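Local coordinates for protein transcriptional regulator, ROK family (Vibrio cholerae O1 biovar eltor, PDB 1Z05) that binds a zinc ion and, as a ROK-family homologue of the E. coli repressor Mlc, probably binds DNA to regulate transcription, at residues K277-G282 / C286-A291; Q294-Q299 / E321-A326. One frame throughout, in Å; residues are numbered along the deposited sequence.

Interaction 1. Residues K277-G282 / C286-A291. With ZN (zinc ion), chain B.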
ATOM      1  N   LYS A 277      11.302   0.218  28.860  1.00 54.15           N
ATOM      2  CA  LYS A 277      11.767   1.587  29.099  1.00 53.06           C
ATOM      3  C   LYS A 277      10.823   2.638  28.538  1.00 51.09           C
ATOM      4  O   LYS A 277      10.191   2.425  27.501  1.00 49.11           O
ATOM      5  CB  LYS A 277      13.149   1.792  28.469  1.00 53.14           C
ATOM      6  CG  LYS A 277      14.311   1.679  29.441  1.00 56.29           C
ATOM      7  CD  LYS A 277      15.648   1.578  28.706  1.00 55.60           C
ATOM      8  CE  LYS A 277      15.995   0.128  28.363  1.00 58.95           C
ATOM      9  NZ  LYS A 277      16.296  -0.690  29.577  1.00 57.51           N
ATOM     10  N   ARG A 278      10.750   3.780  29.219  1.00 48.62           N
ATOM     11  CA  ARG A 278       9.985   4.918  28.729  1.00 47.73           C
ATOM     12  C   ARG A 278      10.661   5.491  27.481  1.00 47.36           C
ATOM     13  O   ARG A 278      11.878   5.695  27.454  1.00 48.06           O
ATOM     14  CB  ARG A 278       9.822   5.988  29.817  1.00 47.85           C
ATOM     15  CG  ARG A 278       8.967   7.178  29.387  1.00 48.44           C
ATOM     16  CD  ARG A 278       8.201   7.783  30.549  1.00 50.92           C
ATOM     17  NE  ARG A 278       7.056   8.554  30.063  1.00 53.12           N
ATOM     18  CZ  ARG A 278       6.103   9.073  30.833  1.00 56.17           C
ATOM     19  NH1 ARG A 278       6.133   8.914  32.152  1.00 57.58           N
ATOM     20  NH2 ARG A 278       5.110   9.757  30.277  1.00 54.68           N
ATOM     21  N   CYS A 279       9.858   5.706  26.444  1.00 45.23           N
ATOM     22  CA  CYS A 279      10.318   6.260  25.184  1.00 44.56           C
ATOM     23  C   CYS A 279      10.175   7.772  25.217  1.00 45.22           C
ATOM     24  O   CYS A 279       9.417   8.305  26.022  1.00 46.06           O
ATOM     25  CB  CYS A 279       9.480   5.674  24.045  1.00 44.63           C
ATOM     26  SG  CYS A 279       9.987   6.121  22.376  1.00 42.67           S
ATOM     27  N   HIS A 280      10.885   8.461  24.326  1.00 45.87           N
ATOM     28  CA  HIS A 280      10.758   9.910  24.191  1.00 45.94           C
ATOM     29  C   HIS A 280       9.321  10.331  23.860  1.00 44.99           C
ATOM     30  O   HIS A 280       8.922  11.463  24.141  1.00 44.04           O
ATOM     31  CB  HIS A 280      11.743  10.454  23.146  1.00 47.15           C
ATOM     32  CG  HIS A 280      11.275  10.312  21.730  1.00 49.40           C
ATOM     33  ND1 HIS A 280      11.714   9.306  20.897  1.00 50.75           N
ATOM     34  CD2 HIS A 280      10.412  11.057  20.996  1.00 52.52           C
ATOM     35  CE1 HIS A 280      11.140   9.434  19.714  1.00 51.89           C
ATOM     36  NE2 HIS A 280      10.340  10.484  19.749  1.00 52.01           N
ATOM     37  N   CYS A 281       8.553   9.412  23.271  1.00 43.13           N
ATOM     38  CA  CYS A 281       7.146   9.659  22.936  1.00 41.42           C
ATOM     39  C   CYS A 281       6.227   9.644  24.165  1.00 40.91           C
ATOM     40  O   CYS A 281       5.090  10.114  24.105  1.00 42.06           O
ATOM     41  CB  CYS A 281       6.661   8.666  21.869  1.00 42.27           C
ATOM     42  SG  CYS A 281       6.332   6.993  22.453  1.00 38.97           S
ATOM     43  N   GLY A 282       6.725   9.115  25.279  1.00 40.26           N
ATOM     44  CA  GLY A 282       5.971   9.113  26.540  1.00 39.41           C
ATOM     45  C   GLY A 282       5.380   7.757  26.869  1.00 39.33           C
ATOM     46  O   GLY A 282       5.023   7.488  28.016  1.00 39.20           O
ATOM     47  N   CYS A 286       8.669   0.819  23.410  1.00 36.16           N
ATOM     48  CA  CYS A 286       8.794   1.026  21.964  1.00 34.64           C
ATOM     49  C   CYS A 286      10.046   0.352  21.405  1.00 34.93           C
ATOM     50  O   CYS A 286      11.055   0.237  22.104  1.00 34.99           O
ATOM     51  CB  CYS A 286       8.822   2.532  21.654  1.00 33.96           C
ATOM     52  SG  CYS A 286       7.310   3.424  22.123  1.00 35.23           S
ATOM     53  N   LEU A 287       9.992  -0.094  20.151  1.00 33.91           N
ATOM     54  CA  LEU A 287      11.161  -0.686  19.507  1.00 34.13           C
ATOM     55  C   LEU A 287      12.411   0.208  19.584  1.00 35.22           C
ATOM     56  O   LEU A 287      13.516  -0.279  19.805  1.00 34.64           O
ATOM     57  CB  LEU A 287      10.863  -1.060  18.047  1.00 32.57           C
ATOM     58  CG  LEU A 287      11.969  -1.731  17.232  1.00 34.38           C
ATOM     59  CD1 LEU A 287      12.327  -3.136  17.790  1.00 35.12           C
ATOM     60  CD2 LEU A 287      11.575  -1.840  15.758  1.00 34.59           C
ATOM     61  N   GLU A 288      12.257   1.514  19.405  1.00 37.08           N
ATOM     62  CA  GLU A 288      13.459   2.347  19.414  1.00 41.11           C
ATOM     63  C   GLU A 288      14.148   2.497  20.784  1.00 41.13           C
ATOM     64  O   GLU A 288      15.276   2.982  20.854  1.00 42.79           O
ATOM     65  CB  GLU A 288      13.255   3.684  18.687  1.00 41.94           C
ATOM     66  CG  GLU A 288      12.415   4.706  19.372  1.00 48.12           C
ATOM     67  CD  GLU A 288      12.497   6.038  18.640  1.00 55.11           C
ATOM     68  OE1 GLU A 288      12.410   6.055  17.385  1.00 57.01           O
ATOM     69  OE2 GLU A 288      12.664   7.067  19.319  1.00 58.94           O
ATOM     70  N   THR A 289      13.489   2.043  21.852  1.00 40.93           N
ATOM     71  CA  THR A 289      14.098   2.026  23.190  1.00 40.88           C
ATOM     72  C   THR A 289      15.138   0.909  23.331  1.00 41.43           C
ATOM     73  O   THR A 289      15.922   0.907  24.285  1.00 42.10           O
ATOM     74  CB  THR A 289      13.057   1.875  24.333  1.00 40.34           C
ATOM     75  OG1 THR A 289      12.443   0.577  24.273  1.00 38.68           O
ATOM     76  CG2 THR A 289      11.993   2.960  24.251  1.00 40.28           C
ATOM     77  N   VAL A 290      15.132  -0.044  22.397  1.00 40.20           N
ATOM     78  CA  VAL A 290      16.037  -1.181  22.464  1.00 40.63           C
ATOM     79  C   VAL A 290      16.842  -1.383  21.170  1.00 42.09           C
ATOM     80  O   VAL A 290      17.775  -2.192  21.139  1.00 42.51           O
ATOM     81  CB  VAL A 290      15.283  -2.517  22.810  1.00 40.27           C
ATOM     82  CG1 VAL A 290      14.602  -2.447  24.163  1.00 40.48           C
ATOM     83  CG2 VAL A 290      14.266  -2.887  21.719  1.00 40.53           C
ATOM     84  N   ALA A 291      16.483  -0.670  20.105  1.00 40.96           N
ATOM     85  CA  ALA A 291      17.035  -0.989  18.788  1.00 41.03           C
ATOM     86  C   ALA A 291      17.629   0.190  18.018  1.00 40.98           C
ATOM     87  O   ALA A 291      18.211   0.009  16.947  1.00 42.63           O
ATOM     88  CB  ALA A 291      16.003  -1.729  17.944  1.00 40.14           C
TER
HETATM   89 ZN    ZN B 406       7.800   5.523  21.421  1.00 33.30          ZN
HETATM   90  O   HOH W   1      11.934  -1.207  26.460  1.00 36.10           O

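Interaction 2. Residues Q294-Q299 / E321-A326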
ATOM      1  N   GLN A 294      21.620   4.580  19.569  1.00 42.34           N
ATOM      2  CA  GLN A 294      21.858   5.044  20.940  1.00 42.57           C
ATOM      3  C   GLN A 294      21.531   3.975  21.990  1.00 42.00           C
ATOM      4  O   GLN A 294      22.285   3.795  22.948  1.00 41.79           O
ATOM      5  CB  GLN A 294      21.069   6.332  21.212  1.00 43.41           C
ATOM      6  CG  GLN A 294      21.282   6.965  22.594  1.00 45.82           C
ATOM      7  CD  GLN A 294      22.635   7.647  22.742  1.00 51.02           C
ATOM      8  OE1 GLN A 294      23.664   6.992  22.932  1.00 53.60           O
ATOM      9  NE2 GLN A 294      22.634   8.972  22.676  1.00 55.31           N
ATOM     10  N   ALA A 295      20.414   3.268  21.808  1.00 40.86           N
ATOM     11  CA  ALA A 295      19.992   2.239  22.758  1.00 40.33           C
ATOM     12  C   ALA A 295      20.982   1.065  22.828  1.00 39.90           C
ATOM     13  O   ALA A 295      21.218   0.515  23.903  1.00 39.53           O
ATOM     14  CB  ALA A 295      18.574   1.735  22.423  1.00 40.60           C
ATOM     15  N   ILE A 296      21.546   0.690  21.682  0.50 40.03           N
ATOM     16  CA  ILE A 296      22.545  -0.384  21.629  0.50 40.52           C
ATOM     17  C   ILE A 296      23.826   0.028  22.360  0.50 40.70           C
ATOM     18  O   ILE A 296      24.329  -0.711  23.213  0.50 40.30           O
ATOM     19  CB  ILE A 296      22.844  -0.811  20.168  0.50 40.32           C
ATOM     20  CG1 ILE A 296      21.592  -1.421  19.512  0.50 40.71           C
ATOM     21  CG2 ILE A 296      24.038  -1.774  20.096  0.50 40.58           C
ATOM     22  CD1 ILE A 296      20.969  -2.590  20.272  0.50 40.32           C
ATOM     23  N   ARG A 297      24.336   1.214  22.030  1.00 41.01           N
ATOM     24  CA  ARG A 297      25.523   1.778  22.706  1.00 42.65           C
ATOM     25  C   ARG A 297      25.312   1.895  24.216  1.00 42.39           C
ATOM     26  O   ARG A 297      26.194   1.546  25.002  1.00 42.25           O
ATOM     27  CB  ARG A 297      25.906   3.142  22.116  1.00 41.78           C
ATOM     28  CG  ARG A 297      26.340   3.091  20.655  1.00 44.90           C
ATOM     29  CD  ARG A 297      26.939   4.423  20.171  1.00 46.56           C
ATOM     30  NE  ARG A 297      26.110   5.589  20.492  1.00 55.51           N
ATOM     31  CZ  ARG A 297      25.333   6.239  19.629  1.00 56.93           C
ATOM     32  NH1 ARG A 297      25.256   5.859  18.358  1.00 58.46           N
ATOM     33  NH2 ARG A 297      24.627   7.285  20.043  1.00 59.02           N
ATOM     34  N   ASP A 298      24.134   2.371  24.612  1.00 43.07           N
ATOM     35  CA  ASP A 298      23.765   2.466  26.024  1.00 43.25           C
ATOM     36  C   ASP A 298      23.713   1.110  26.736  1.00 41.93           C
ATOM     37  O   ASP A 298      24.036   1.028  27.916  1.00 41.89           O
ATOM     38  CB  ASP A 298      22.417   3.175  26.185  1.00 44.51           C
ATOM     39  CG  ASP A 298      22.502   4.685  25.968  1.00 48.55           C
ATOM     40  OD1 ASP A 298      23.613   5.226  25.760  1.00 52.60           O
ATOM     41  OD2 ASP A 298      21.436   5.339  26.010  1.00 52.86           O
ATOM     42  N   GLN A 299      23.288   0.062  26.029  1.00 41.18           N
ATOM     43  CA  GLN A 299      23.228  -1.287  26.598  1.00 41.10           C
ATOM     44  C   GLN A 299      24.629  -1.804  26.899  1.00 39.02           C
ATOM     45  O   GLN A 299      24.887  -2.336  27.976  1.00 38.11           O
ATOM     46  CB  GLN A 299      22.534  -2.255  25.641  1.00 42.23           C
ATOM     47  CG  GLN A 299      21.019  -2.268  25.739  1.00 47.33           C
ATOM     48  CD  GLN A 299      20.376  -3.034  24.598  1.00 54.16           C
ATOM     49  OE1 GLN A 299      20.817  -4.134  24.247  1.00 60.07           O
ATOM     50  NE2 GLN A 299      19.329  -2.458  24.013  1.00 52.15           N
ATOM     51  N   GLU A 321      30.108   0.650  15.053  1.00 46.95           N
ATOM     52  CA  GLU A 321      31.198  -0.004  14.322  1.00 47.12           C
ATOM     53  C   GLU A 321      32.095  -0.824  15.250  1.00 46.02           C
ATOM     54  O   GLU A 321      32.456  -1.949  14.915  1.00 46.21           O
ATOM     55  CB  GLU A 321      32.042   1.022  13.550  1.00 47.52           C
ATOM     56  CG  GLU A 321      31.380   1.592  12.292  1.00 51.94           C
ATOM     57  CD  GLU A 321      30.393   2.724  12.574  1.00 56.50           C
ATOM     58  OE1 GLU A 321      30.171   3.066  13.758  1.00 59.08           O
ATOM     59  OE2 GLU A 321      29.838   3.281  11.601  1.00 58.25           O
ATOM     60  N   ASP A 322      32.451  -0.254  16.404  1.00 45.09           N
ATOM     61  CA  ASP A 322      33.265  -0.946  17.415  1.00 44.19           C
ATOM     62  C   ASP A 322      32.567  -2.194  17.957  1.00 43.04           C
ATOM     63  O   ASP A 322      33.199  -3.237  18.123  1.00 41.94           O
ATOM     64  CB  ASP A 322      33.590  -0.026  18.594  1.00 43.90           C
ATOM     65  CG  ASP A 322      34.384   1.201  18.189  1.00 47.43           C
ATOM     66  OD1 ASP A 322      34.814   1.303  17.018  1.00 51.43           O
ATOM     67  OD2 ASP A 322      34.571   2.075  19.057  1.00 47.89           O
ATOM     68  N   ILE A 323      31.272  -2.069  18.247  1.00 42.46           N
ATOM     69  CA  ILE A 323      30.470  -3.190  18.744  1.00 42.19           C
ATOM     70  C   ILE A 323      30.402  -4.310  17.702  1.00 42.88           C
ATOM     71  O   ILE A 323      30.570  -5.492  18.037  1.00 43.33           O
ATOM     72  CB  ILE A 323      29.038  -2.742  19.169  1.00 42.23           C
ATOM     73  CG1 ILE A 323      29.116  -1.685  20.275  1.00 41.98           C
ATOM     74  CG2 ILE A 323      28.217  -3.938  19.666  1.00 39.15           C
ATOM     75  CD1 ILE A 323      27.867  -0.820  20.422  1.00 41.63           C
ATOM     76  N   CYS A 324      30.162  -3.933  16.446  1.00 42.91           N
ATOM     77  CA  CYS A 324      30.076  -4.888  15.341  1.00 43.67           C
ATOM     78  C   CYS A 324      31.386  -5.600  15.072  1.00 43.23           C
ATOM     79  O   CYS A 324      31.388  -6.786  14.747  1.00 44.67           O
ATOM     80  CB  CYS A 324      29.583  -4.203  14.068  1.00 43.97           C
ATOM     81  SG  CYS A 324      27.847  -3.820  14.115  1.00 49.08           S
ATOM     82  N   ALA A 325      32.496  -4.874  15.210  1.00 42.75           N
ATOM     83  CA  ALA A 325      33.828  -5.433  15.023  1.00 41.47           C
ATOM     84  C   ALA A 325      34.206  -6.367  16.167  1.00 41.24           C
ATOM     85  O   ALA A 325      34.910  -7.355  15.959  1.00 41.07           O
ATOM     86  CB  ALA A 325      34.864  -4.319  14.877  1.00 41.69           C
ATOM     87  N   ALA A 326      33.745  -6.045  17.374  1.00 40.51           N
ATOM     88  CA  ALA A 326      33.976  -6.899  18.536  1.00 40.53           C
ATOM     89  C   ALA A 326      33.178  -8.199  18.417  1.00 40.28           C
ATOM     90  O   ALA A 326      33.712  -9.285  18.658  1.00 40.77           O
ATOM     91  CB  ALA A 326      33.638  -6.164  19.826  1.00 38.93           C
TER

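Interaction 1. Residues K277-G282 / C286-A291
Cys279 and Cys281 turn their sulfurs toward Cys286, and all three close on one zinc ion. The Cys286 SG to zinc bond measures 2.3 Å, as does that from Cys281 SG, while Cys279 SG lies at 2.5 Å. His269 ND1 supplies the fourth ligand. The first two cysteines reach the metal by different first torsions: in Cys279 the sulfur stands anti to the backbone N (chi1 -175°), whereas in Cys281 it sits between N and the carbonyl carbon (chi1 76°), and the type I turn from Cys279 to Gly282 brings both onto one side. A long, weak bond from Cys281 N to Cys279 SG adds a donor to that sulfur, and Glu288 CG lies 4.1 Å from Cys279 SG. Gly282, closing the turn at a positive phi, suits a position where a side chain would strike the preceding carbonyl.

Beside the metal, Thr289 lays its methyl CG2 against Cys279 CB at 3.7 Å. Its OG1 bonds Cys286 O over 2.6 Å, in the carbonyl plane, and is linked through a water to Lys277 N. Zinc probably holds the three cysteines as thiolates. Such sulfur-rich ligation, tying 277-282 to the residue just ahead of the short helical turn, is consistent with a structural rather than a catalytic zinc.

Interaction 2. Residues Q294-Q299 / E321-A326
Among the polar bonds here the shortest lie inside the helices that carry the touching side chains: Asp298 N to Gln294 O is 2.9 Å in the turn bearing Ile296 and Arg297, and Ala325 N to Glu321 O is as short in the turn bearing Ile323. The contact between them is wholly apolar and small. Ile323 sends its chain out from helix 320-328 with CG1 anti to the carbonyl carbon and CD1 nearly extended beyond it (chi2 159°), which carries the terminal methyl to the other helix. There CD1 meets Ile296 CG2 at 4.0 Å, the two side chains slanting past one another; this holds for one of two conformers modelled for Ile296 and is to that extent uncertain. The same methyl rests against the Arg297 backbone, 4.2 Å from Arg297 CA.

In this actin-like ATPase (ASKHA) fold of the ROK family, helices 293-305 and 320-328 both flank the long helix 332-356, onto which Ile296 packs through Val337 and Leu341. Isoleucine suits this buried junction because its CB forks, and one arm can reach the neighbour: CG2 in Ile296, CG1-CD1 in Ile323.

Arg297 suits the margin, where its CG methylene lies against the isoleucine methyl while its charged end stays with its own helix. The chain bends at chi3 (-50°), and Gln294 CA lies 3.7 Å from the guanidinium plane, near the rim of one face. Arg297 NH2 also makes a weak bond to Gln294 OE1, with an N-H...O angle of 135°. Ile320 packs on both Ile296 and Arg297, and Ile318 on Ile323.

Overall arrangement
Interactions 1 and 2 follow one another along the chain, their centres about 17 Å apart, and the short helix 288-291 leads almost at once into helix 293-305. They also touch directly. Val290 O accepts a probable hydrogen bond from Gln299 NE2 at 3.3 Å, and Ala295 CB packs against Thr289 O at 3.3 Å. The zinc ion belongs to interaction 1, whereas interaction 2 is away from the metal, but the short helix that follows Cys286 is the one that adjoins helix 293-305. Val290 packs on Tyr344 of helix 332-356, the same helix that backs interaction 2. Cys281 packs on Leu387 of the second subunit, putting interaction 1 alone at the dimer interface.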